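Long-range contacts in copper-containing nitrite reductase (Hyphomicrobium denitrificans 1NES1, PDB 6TFO), which probably reduces nitrite to nitric oxide at copper, taking electrons from cytochrome c: residues T33-V44 against G47-P58; A82-S91 against T102-V110. All coordinates share one frame; numbering follows the deposited sequence.

Contact 1. Residues T33-V44 against G47-P58; sequences TLRTGIAEGRMV and GVGGDIDRQVNP
Asn-57 ND2 is gripped twice: it donates to Gly-126 O, outside the two segments, and at 2.9 Å to a water that also accepts from Arg-42 NH2, again at 2.9 Å. One acceptor thus serves two neighbouring donors. OD1 takes the N-H of Tyr-45, which fixes the flip of the amide. Asparagine also suits the left-handed backbone at this position. A leucine here would probably leave the Tyr-45 N-H and Gly-126 O without their mates and the water held by Arg-42 NH2 alone of the two donors. The amide crosses Val-44 at about a right angle, with ND2 3.5 Å from Val-44 CG1; the same methyl lies over the centre of the Arg-42 guanidinium, whose edge meets Glu-40 OE1 in plane as a salt bridge. Glu-40 and Val-56 approach from opposite directions, both carboxylate oxygens lying against the valine methyls.

Arg-42 and Glu-40 belong to the type I' turn of the beta hairpin 30-39/42-48 of a cupredoxin domain, and 49-58 folds back beside that hairpin. The side chain of Asn-57 lies about 6 Å from that of the copper ligand Met-127. At the far end Val-48 N donates to Thr-33 O (3.0 Å). Leu-34, with CG anti to its carbonyl carbon (chi1 -59°), sets CD2 3.8 Å from Pro-58 CG and 4.2 Å from Ile-52 CD1. Gly-47 suits its place, since a CB there would run into Ile-52 O.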
loop_
_atom_site.group_PDB
_atom_site.type_symbol
_atom_site.label_atom_id
_atom_site.label_comp_id
_atom_site.label_asym_id
_atom_site.label_seq_id
_atom_site.Cartn_x
_atom_site.Cartn_y
_atom_site.Cartn_z
ATOM N N THR C 33 5.022 -22.654 -14.152
ATOM C CA THR C 33 4.074 -22.059 -13.169
ATOM C C THR C 33 3.145 -21.054 -13.883
ATOM O O THR C 33 3.645 -20.147 -14.589
ATOM C CB THR C 33 4.851 -21.453 -11.993
ATOM O OG1 THR C 33 5.746 -22.456 -11.512
ATOM C CG2 THR C 33 3.952 -21.013 -10.863
ATOM N N LEU C 34 1.832 -21.229 -13.737
ATOM C CA LEU C 34 0.817 -20.302 -14.294
ATOM C C LEU C 34 0.039 -19.687 -13.135
ATOM O O LEU C 34 -0.415 -20.452 -12.266
ATOM C CB LEU C 34 -0.131 -21.052 -15.227
ATOM C CG LEU C 34 0.509 -21.758 -16.418
ATOM C CD1 LEU C 34 -0.585 -22.397 -17.284
ATOM C CD2 LEU C 34 1.361 -20.817 -17.256
ATOM N N ARG C 35 -0.092 -18.356 -13.146
ATOM C CA ARG C 35 -0.994 -17.581 -12.257
ATOM C C ARG C 35 -2.179 -17.107 -13.112
ATOM O O ARG C 35 -1.948 -16.558 -14.204
ATOM C CB ARG C 35 -0.211 -16.456 -11.574
ATOM C CG ARG C 35 -1.035 -15.594 -10.633
ATOM C CD ARG C 35 -0.189 -14.656 -9.787
ATOM N NE ARG C 35 0.259 -15.382 -8.604
ATOM C CZ ARG C 35 1.522 -15.686 -8.289
ATOM N NH1 ARG C 35 2.540 -15.277 -9.035
ATOM N NH2 ARG C 35 1.755 -16.375 -7.185
ATOM N N THR C 36 -3.406 -17.351 -12.657
ATOM C CA THR C 36 -4.620 -16.803 -13.298
ATOM C C THR C 36 -4.659 -15.295 -13.020
ATOM O O THR C 36 -4.160 -14.872 -11.968
ATOM C CB THR C 36 -5.892 -17.500 -12.808
ATOM O OG1 THR C 36 -6.062 -17.158 -11.432
ATOM C CG2 THR C 36 -5.833 -18.996 -12.984
ATOM N N GLY C 37 -5.240 -14.515 -13.930
ATOM C CA GLY C 37 -5.491 -13.083 -13.682
ATOM C C GLY C 37 -6.198 -12.404 -14.835
ATOM O O GLY C 37 -6.862 -13.092 -15.647
ATOM N N ILE C 38 -6.046 -11.080 -14.884
ATOM C CA ILE C 38 -6.607 -10.158 -15.916
ATOM C C ILE C 38 -5.425 -9.449 -16.576
ATOM O O ILE C 38 -4.650 -8.809 -15.870
ATOM C CB ILE C 38 -7.594 -9.164 -15.273
ATOM C CG1 ILE C 38 -8.643 -9.864 -14.408
ATOM C CG2 ILE C 38 -8.233 -8.271 -16.325
ATOM C CD1 ILE C 38 -9.544 -10.803 -15.151
ATOM N N ALA C 39 -5.277 -9.592 -17.883
ATOM C CA ALA C 39 -4.220 -8.927 -18.671
ATOM C C ALA C 39 -4.730 -8.785 -20.106
ATOM O O ALA C 39 -5.576 -9.612 -20.513
ATOM C CB ALA C 39 -2.938 -9.710 -18.588
ATOM N N GLU C 40 -4.315 -7.716 -20.792
ATOM C CA GLU C 40 -4.704 -7.440 -22.199
ATOM C C GLU C 40 -6.226 -7.542 -22.324
ATOM O O GLU C 40 -6.688 -8.124 -23.335
ATOM C CB GLU C 40 -3.999 -8.428 -23.129
ATOM C CG GLU C 40 -2.515 -8.555 -22.829
ATOM C CD GLU C 40 -1.742 -9.491 -23.741
ATOM O OE1 GLU C 40 -2.399 -10.273 -24.503
ATOM O OE2 GLU C 40 -0.478 -9.432 -23.684
ATOM N N GLY C 41 -6.956 -7.037 -21.315
ATOM C CA GLY C 41 -8.424 -6.870 -21.339
ATOM C C GLY C 41 -9.187 -8.179 -21.271
ATOM O O GLY C 41 -10.423 -8.155 -21.526
ATOM N N ARG C 42 -8.498 -9.273 -20.903
ATOM C CA ARG C 42 -9.071 -10.647 -20.870
ATOM C C ARG C 42 -8.718 -11.346 -19.553
ATOM O O ARG C 42 -7.752 -10.928 -18.877
ATOM C CB ARG C 42 -8.566 -11.427 -22.087
ATOM C CG ARG C 42 -9.373 -11.163 -23.341
ATOM C CD ARG C 42 -8.565 -11.281 -24.613
ATOM N NE ARG C 42 -7.835 -12.535 -24.729
ATOM C CZ ARG C 42 -6.505 -12.655 -24.811
ATOM N NH1 ARG C 42 -5.713 -11.591 -24.785
ATOM N NH2 ARG C 42 -5.967 -13.856 -24.925
ATOM N N MET C 43 -9.502 -12.362 -19.201
ATOM C CA MET C 43 -9.174 -13.319 -18.116
ATOM C C MET C 43 -8.237 -14.385 -18.695
ATOM O O MET C 43 -8.654 -15.088 -19.648
ATOM C CB MET C 43 -10.445 -13.982 -17.594
ATOM C CG MET C 43 -10.289 -14.578 -16.232
ATOM S SD MET C 43 -11.906 -15.242 -15.752
ATOM C CE MET C 43 -12.055 -14.437 -14.162
ATOM N N VAL C 44 -7.008 -14.469 -18.175
ATOM C CA VAL C 44 -5.900 -15.235 -18.817
ATOM C C VAL C 44 -5.094 -16.039 -17.788
ATOM O O VAL C 44 -5.318 -15.930 -16.559
ATOM C CB VAL C 44 -4.963 -14.303 -19.605
ATOM C CG1 VAL C 44 -5.707 -13.612 -20.735
ATOM C CG2 VAL C 44 -4.264 -13.299 -18.697
ATOM N N GLY C 47 2.378 -16.392 -17.085
ATOM C CA GLY C 47 3.594 -17.156 -16.752
ATOM C C GLY C 47 4.318 -16.556 -15.559
ATOM O O GLY C 47 4.343 -15.308 -15.440
ATOM N N VAL C 48 4.875 -17.420 -14.700
ATOM C CA VAL C 48 5.659 -17.042 -13.490
ATOM C C VAL C 48 7.023 -17.726 -13.581
ATOM O O VAL C 48 7.048 -18.969 -13.682
ATOM C CB VAL C 48 4.926 -17.443 -12.205
ATOM C CG1 VAL C 48 5.639 -16.915 -10.970
ATOM C CG2 VAL C 48 3.477 -16.995 -12.240
ATOM N N GLY C 49 8.097 -16.925 -13.582
ATOM C CA GLY C 49 9.502 -17.359 -13.620
ATOM C C GLY C 49 9.858 -18.039 -14.927
ATOM O O GLY C 49 8.975 -18.210 -15.783
ATOM N N GLY C 50 11.124 -18.426 -15.063
ATOM C CA GLY C 50 11.638 -19.184 -16.213
ATOM C C GLY C 50 11.589 -18.361 -17.481
ATOM O O GLY C 50 11.723 -17.132 -17.395
ATOM N N ASP C 51 11.373 -19.027 -18.616
ATOM C CA ASP C 51 11.358 -18.412 -19.966
ATOM C C ASP C 51 9.972 -17.830 -20.243
ATOM O O ASP C 51 9.784 -17.330 -21.369
ATOM C CB ASP C 51 11.706 -19.440 -21.041
ATOM C CG ASP C 51 13.015 -20.163 -20.773
ATOM O OD1 ASP C 51 13.876 -19.571 -20.077
ATOM O OD2 ASP C 51 13.160 -21.315 -21.248
ATOM N N ILE C 52 9.039 -17.885 -19.282
ATOM C CA ILE C 52 7.622 -17.480 -19.529
ATOM C C ILE C 52 7.192 -16.369 -18.564
ATOM O O ILE C 52 5.972 -16.099 -18.518
ATOM C CB ILE C 52 6.670 -18.691 -19.444
ATOM C CG1 ILE C 52 6.620 -19.290 -18.034
ATOM C CG2 ILE C 52 7.034 -19.723 -20.493
ATOM C CD1 ILE C 52 5.431 -20.184 -17.792
ATOM N N ASP C 53 8.122 -15.743 -17.828
ATOM C CA ASP C 53 7.756 -14.782 -16.751
ATOM C C ASP C 53 6.930 -13.643 -17.367
ATOM O O ASP C 53 7.383 -13.070 -18.369
ATOM C CB ASP C 53 8.980 -14.249 -16.001
ATOM C CG ASP C 53 8.614 -13.420 -14.780
ATOM O OD1 ASP C 53 7.876 -13.939 -13.910
ATOM O OD2 ASP C 53 9.039 -12.244 -14.722
ATOM N N ARG C 54 5.741 -13.382 -16.813
ATOM C CA ARG C 54 4.875 -12.204 -17.093
ATOM C C ARG C 54 4.231 -12.288 -18.479
ATOM O O ARG C 54 3.470 -11.373 -18.793
ATOM C CB ARG C 54 5.658 -10.888 -16.996
ATOM C CG ARG C 54 6.026 -10.447 -15.591
ATOM C CD ARG C 54 7.098 -9.381 -15.757
ATOM N NE ARG C 54 7.360 -8.608 -14.552
ATOM C CZ ARG C 54 6.512 -7.754 -13.982
ATOM N NH1 ARG C 54 5.302 -7.564 -14.486
ATOM N NH2 ARG C 54 6.877 -7.104 -12.888
ATOM N N GLN C 55 4.496 -13.327 -19.269
ATOM C CA GLN C 55 3.824 -13.540 -20.577
ATOM C C GLN C 55 2.386 -13.993 -20.331
ATOM O O GLN C 55 2.154 -14.780 -19.401
ATOM C CB GLN C 55 4.545 -14.597 -21.408
ATOM C CG GLN C 55 5.959 -14.205 -21.784
ATOM C CD GLN C 55 6.597 -15.291 -22.616
ATOM O OE1 GLN C 55 5.908 -16.120 -23.214
ATOM N NE2 GLN C 55 7.921 -15.306 -22.639
ATOM N N VAL C 56 1.449 -13.551 -21.155
ATOM C CA VAL C 56 0.020 -13.926 -20.964
ATOM C C VAL C 56 -0.232 -15.112 -21.893
ATOM O O VAL C 56 0.313 -15.091 -23.021
ATOM C CB VAL C 56 -0.971 -12.745 -21.161
ATOM C CG1 VAL C 56 -0.279 -11.391 -21.133
ATOM C CG2 VAL C 56 -1.837 -12.879 -22.394
ATOM N N ASN C 57 -0.977 -16.107 -21.406
ATOM C CA ASN C 57 -1.249 -17.377 -22.123
ATOM C C ASN C 57 0.035 -17.852 -22.807
ATOM O O ASN C 57 0.050 -18.094 -24.018
ATOM C CB ASN C 57 -2.440 -17.209 -23.058
ATOM C CG ASN C 57 -3.710 -16.908 -22.294
ATOM O OD1 ASN C 57 -3.851 -17.356 -21.153
ATOM N ND2 ASN C 57 -4.617 -16.130 -22.892
ATOM N N PRO C 58 1.138 -18.060 -22.042
ATOM C CA PRO C 58 2.443 -18.361 -22.630
ATOM C C PRO C 58 2.426 -19.694 -23.373
ATOM O O PRO C 58 1.736 -20.613 -22.937
ATOM C CB PRO C 58 3.421 -18.434 -21.445
ATOM C CG PRO C 58 2.518 -18.739 -20.268
ATOM C CD PRO C 58 1.198 -18.049 -20.575
HETATM O O HOH W 1 7.484 -21.193 -15.134
HETATM O O HOH W 2 -3.440 -15.158 -25.383
#

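Contact 2. Residues A82-S91 against T102-V110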
loop_
_atom_site.group_PDB
_atom_site.type_symbol
_atom_site.label_atom_id
_atom_site.label_comp_id
_atom_site.label_asym_id
_atom_site.label_seq_id
_atom_site.Cartn_x
_atom_site.Cartn_y
_atom_site.Cartn_z
ATOM N N ALA C 82 -6.692 -25.914 -15.263
ATOM C CA ALA C 82 -6.033 -26.017 -16.574
ATOM C C ALA C 82 -6.267 -27.439 -17.074
ATOM O O ALA C 82 -6.121 -28.371 -16.261
ATOM C CB ALA C 82 -4.567 -25.679 -16.437
ATOM N N VAL C 83 -6.649 -27.586 -18.333
ATOM C CA VAL C 83 -6.979 -28.891 -18.955
ATOM C C VAL C 83 -6.217 -28.989 -20.275
ATOM O O VAL C 83 -6.139 -27.972 -20.995
ATOM C CB VAL C 83 -8.495 -29.034 -19.162
ATOM C CG1 VAL C 83 -8.851 -30.367 -19.810
ATOM C CG2 VAL C 83 -9.249 -28.850 -17.864
ATOM N N ILE C 84 -5.680 -30.173 -20.568
ATOM C CA ILE C 84 -5.060 -30.540 -21.877
ATOM C C ILE C 84 -5.725 -31.842 -22.325
ATOM O O ILE C 84 -5.521 -32.880 -21.643
ATOM C CB ILE C 84 -3.534 -30.666 -21.716
ATOM C CG1 ILE C 84 -2.989 -29.566 -20.800
ATOM C CG2 ILE C 84 -2.848 -30.703 -23.075
ATOM C CD1 ILE C 84 -1.517 -29.288 -20.963
ATOM N N ASP C 85 -6.559 -31.784 -23.364
ATOM C CA ASP C 85 -7.524 -32.878 -23.673
ATOM C C ASP C 85 -6.763 -34.132 -24.120
ATOM O O ASP C 85 -7.083 -35.230 -23.600
ATOM C CB ASP C 85 -8.563 -32.439 -24.711
ATOM C CG ASP C 85 -9.627 -31.501 -24.147
ATOM O OD1 ASP C 85 -9.815 -31.479 -22.928
ATOM O OD2 ASP C 85 -10.252 -30.796 -24.932
ATOM N N GLN C 86 -5.771 -33.958 -25.004
ATOM C CA GLN C 86 -5.112 -35.043 -25.781
ATOM C C GLN C 86 -4.229 -35.868 -24.844
ATOM O O GLN C 86 -3.804 -36.944 -25.256
ATOM C CB GLN C 86 -4.302 -34.465 -26.946
ATOM C CG GLN C 86 -5.136 -33.578 -27.858
ATOM C CD GLN C 86 -5.548 -32.257 -27.238
ATOM O OE1 GLN C 86 -5.034 -31.817 -26.204
ATOM N NE2 GLN C 86 -6.500 -31.604 -27.885
ATOM N N TYR C 87 -3.956 -35.346 -23.641
ATOM C CA TYR C 87 -3.140 -35.988 -22.579
ATOM C C TYR C 87 -4.021 -36.383 -21.391
ATOM O O TYR C 87 -3.486 -36.830 -20.375
ATOM C CB TYR C 87 -2.024 -35.042 -22.134
ATOM C CG TYR C 87 -0.920 -34.933 -23.152
ATOM C CD1 TYR C 87 0.001 -35.943 -23.286
ATOM C CD2 TYR C 87 -0.832 -33.867 -24.028
ATOM C CE1 TYR C 87 1.010 -35.875 -24.224
ATOM C CE2 TYR C 87 0.168 -33.791 -24.979
ATOM C CZ TYR C 87 1.101 -34.801 -25.078
ATOM O OH TYR C 87 2.112 -34.749 -25.992
ATOM N N ALA C 88 -5.333 -36.216 -21.489
ATOM C CA ALA C 88 -6.255 -36.416 -20.354
ATOM C C ALA C 88 -5.622 -35.892 -19.060
ATOM O O ALA C 88 -5.813 -36.506 -18.020
ATOM C CB ALA C 88 -6.581 -37.877 -20.253
ATOM N N ALA C 89 -4.898 -34.780 -19.136
ATOM C CA ALA C 89 -4.177 -34.131 -18.015
ATOM C C ALA C 89 -4.970 -32.907 -17.556
ATOM O O ALA C 89 -5.375 -32.119 -18.424
ATOM C CB ALA C 89 -2.795 -33.728 -18.476
ATOM N N ARG C 90 -5.185 -32.746 -16.252
ATOM C CA ARG C 90 -5.824 -31.517 -15.724
ATOM C C ARG C 90 -5.364 -31.259 -14.288
ATOM O O ARG C 90 -4.999 -32.208 -13.582
ATOM C CB ARG C 90 -7.348 -31.606 -15.811
ATOM C CG ARG C 90 -7.976 -32.604 -14.852
ATOM C CD ARG C 90 -9.409 -32.915 -15.264
ATOM N NE ARG C 90 -10.218 -31.708 -15.265
ATOM C CZ ARG C 90 -11.167 -31.427 -16.155
ATOM N NH1 ARG C 90 -11.454 -32.265 -17.134
ATOM N NH2 ARG C 90 -11.824 -30.288 -16.086
ATOM N N SER C 91 -5.378 -29.988 -13.894
ATOM C CA SER C 91 -5.288 -29.553 -12.482
ATOM C C SER C 91 -6.613 -29.875 -11.799
ATOM O O SER C 91 -7.597 -30.195 -12.511
ATOM C CB SER C 91 -5.010 -28.088 -12.377
ATOM O OG SER C 91 -6.227 -27.353 -12.506
ATOM N N THR C 102 -0.954 -28.676 -8.773
ATOM C CA THR C 102 0.084 -29.125 -9.715
ATOM C C THR C 102 -0.390 -30.456 -10.304
ATOM O O THR C 102 -1.138 -31.193 -9.595
ATOM C CB THR C 102 1.443 -29.112 -9.012
ATOM O OG1 THR C 102 1.684 -27.741 -8.668
ATOM C CG2 THR C 102 2.537 -29.725 -9.859
ATOM N N PHE C 103 -0.051 -30.676 -11.575
ATOM C CA PHE C 103 -0.341 -31.909 -12.343
ATOM C C PHE C 103 0.843 -32.155 -13.280
ATOM O O PHE C 103 1.637 -31.214 -13.556
ATOM C CB PHE C 103 -1.697 -31.814 -13.052
ATOM C CG PHE C 103 -1.810 -30.858 -14.222
ATOM C CD1 PHE C 103 -2.013 -29.502 -14.011
ATOM C CD2 PHE C 103 -1.778 -31.317 -15.535
ATOM C CE1 PHE C 103 -2.131 -28.630 -15.086
ATOM C CE2 PHE C 103 -1.911 -30.444 -16.604
ATOM C CZ PHE C 103 -2.084 -29.104 -16.379
ATOM N N SER C 104 1.012 -33.402 -13.709
ATOM C CA SER C 104 2.108 -33.773 -14.634
ATOM C C SER C 104 1.627 -34.835 -15.617
ATOM O O SER C 104 0.542 -35.404 -15.434
ATOM C CB SER C 104 3.297 -34.237 -13.875
ATOM O OG SER C 104 2.912 -35.315 -13.046
ATOM N N PHE C 105 2.444 -35.070 -16.628
ATOM C CA PHE C 105 2.150 -36.004 -17.731
ATOM C C PHE C 105 3.432 -36.115 -18.548
ATOM O O PHE C 105 4.332 -35.251 -18.359
ATOM C CB PHE C 105 0.963 -35.494 -18.557
ATOM C CG PHE C 105 1.196 -34.164 -19.238
ATOM C CD1 PHE C 105 0.913 -32.973 -18.588
ATOM C CD2 PHE C 105 1.691 -34.106 -20.534
ATOM C CE1 PHE C 105 1.146 -31.756 -19.211
ATOM C CE2 PHE C 105 1.926 -32.890 -21.161
ATOM C CZ PHE C 105 1.655 -31.715 -20.497
ATOM N N ILE C 106 3.496 -37.132 -19.404
ATOM C CA ILE C 106 4.623 -37.345 -20.347
ATOM C C ILE C 106 4.214 -36.761 -21.691
ATOM O O ILE C 106 3.182 -37.195 -22.208
ATOM C CB ILE C 106 4.980 -38.843 -20.449
ATOM C CG1 ILE C 106 5.245 -39.456 -19.068
ATOM C CG2 ILE C 106 6.160 -39.026 -21.392
ATOM C CD1 ILE C 106 5.947 -40.787 -19.103
ATOM N N ALA C 107 5.016 -35.841 -22.227
ATOM C CA ALA C 107 4.786 -35.209 -23.545
ATOM C C ALA C 107 5.130 -36.219 -24.650
ATOM O O ALA C 107 6.143 -36.030 -25.343
ATOM C CB ALA C 107 5.590 -33.931 -23.644
ATOM N N SER C 108 4.301 -37.254 -24.791
ATOM C CA SER C 108 4.523 -38.433 -25.660
ATOM C C SER C 108 4.174 -38.143 -27.122
ATOM O O SER C 108 4.730 -38.834 -27.992
ATOM C CB SER C 108 3.766 -39.613 -25.144
ATOM O OG SER C 108 2.455 -39.254 -24.764
ATOM N N LYS C 109 3.291 -37.174 -27.391
ATOM C CA LYS C 109 2.818 -36.834 -28.765
ATOM C C LYS C 109 3.322 -35.440 -29.167
ATOM O O LYS C 109 3.020 -34.469 -28.435
ATOM C CB LYS C 109 1.290 -36.928 -28.852
ATOM C CG LYS C 109 0.786 -38.103 -29.682
ATOM C CD LYS C 109 0.948 -37.900 -31.191
ATOM C CE LYS C 109 -0.101 -36.995 -31.799
ATOM N NZ LYS C 109 -1.449 -37.602 -31.697
ATOM N N VAL C 110 4.054 -35.357 -30.288
ATOM C CA VAL C 110 4.505 -34.089 -30.934
ATOM C C VAL C 110 3.269 -33.340 -31.437
ATOM O O VAL C 110 2.273 -34.012 -31.793
ATOM C CB VAL C 110 5.501 -34.343 -32.090
ATOM C CG1 VAL C 110 5.557 -33.197 -33.090
ATOM C CG2 VAL C 110 6.904 -34.611 -31.589
#
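Strand 89-90 and strand 102-106 run in opposite directions, Ala-89 lying nearest Phe-105 and Ser-91 nearest Phe-103, but they belong to different sheets and meet through side chains. Two phenylalanines project from 102-106 towards the small hairpin 83-84/89-90. Phe-103 holds its CG between the backbone N and the carbonyl carbon (chi1 70°), which lays one ring face against the Arg-90/Ser-91 peptide, with Ser-91 N 3.4 Å above the ring plane. The rim of this ring meets Ala-89 CB, 3.9 Å from Phe-103 CE2, and Ile-84 CG1. Ala-89 fits because its single methyl fills the angle between both aromatics, its CB also lying 3.8 Å from Phe-105 CD1. Ile-84 crosses Phe-105 at about a right angle, its CD1 4.0 Å from Phe-105 CZ.

Phe-105 also sets CD2 over one face of the Tyr-87 ring, the two planes inclined by 37°; Phe-113 meets Tyr-87 edge-to-face. Beyond the rings, the inverse gamma turn centred on Ala-107 bends the chain, and Lys-109 N donates to Tyr-87 OH at 3.0 Å (146° at the hydrogen). Tyrosine suits this place because it offers a flat apolar ring to Phe-105 and a hydroxyl to the backbone just after the turn.

A G1 bulge at Ala-88 and Ala-89, set against Ile-84, shapes the hairpin. Met-220 of a neighbouring subunit packs on Phe-103, and the side chain of Ala-82 lies about 8 Å from the copper. Aromatic and aliphatic side chains interleaved between the edge strands of two sheets are the hydrophobic filling of a cupredoxin beta sandwich.

How the contacts relate
Along the chain contact 1 is complete before the first residue of contact 2, and both lie in the plastocyanin/azurin-like domain. Their centres are 19 Å apart; the nearest atoms, about 5 Å apart, do not touch. They share the sheet ordered 42-48, 30-39, 67-73, 100-106: contact 1 lies at the end where 42-48 is the outermost strand, with 30-39 next to it, and contact 2 at the opposite edge, strand 100-106. From there contact 2 reaches the second sheet, which ends at strand 89-90. Both approach the copper held by His-80, Cys-117, His-122 and Met-127, contact 1 through Asn-57 and Val-44, contact 2 through Ala-82 and Ser-91.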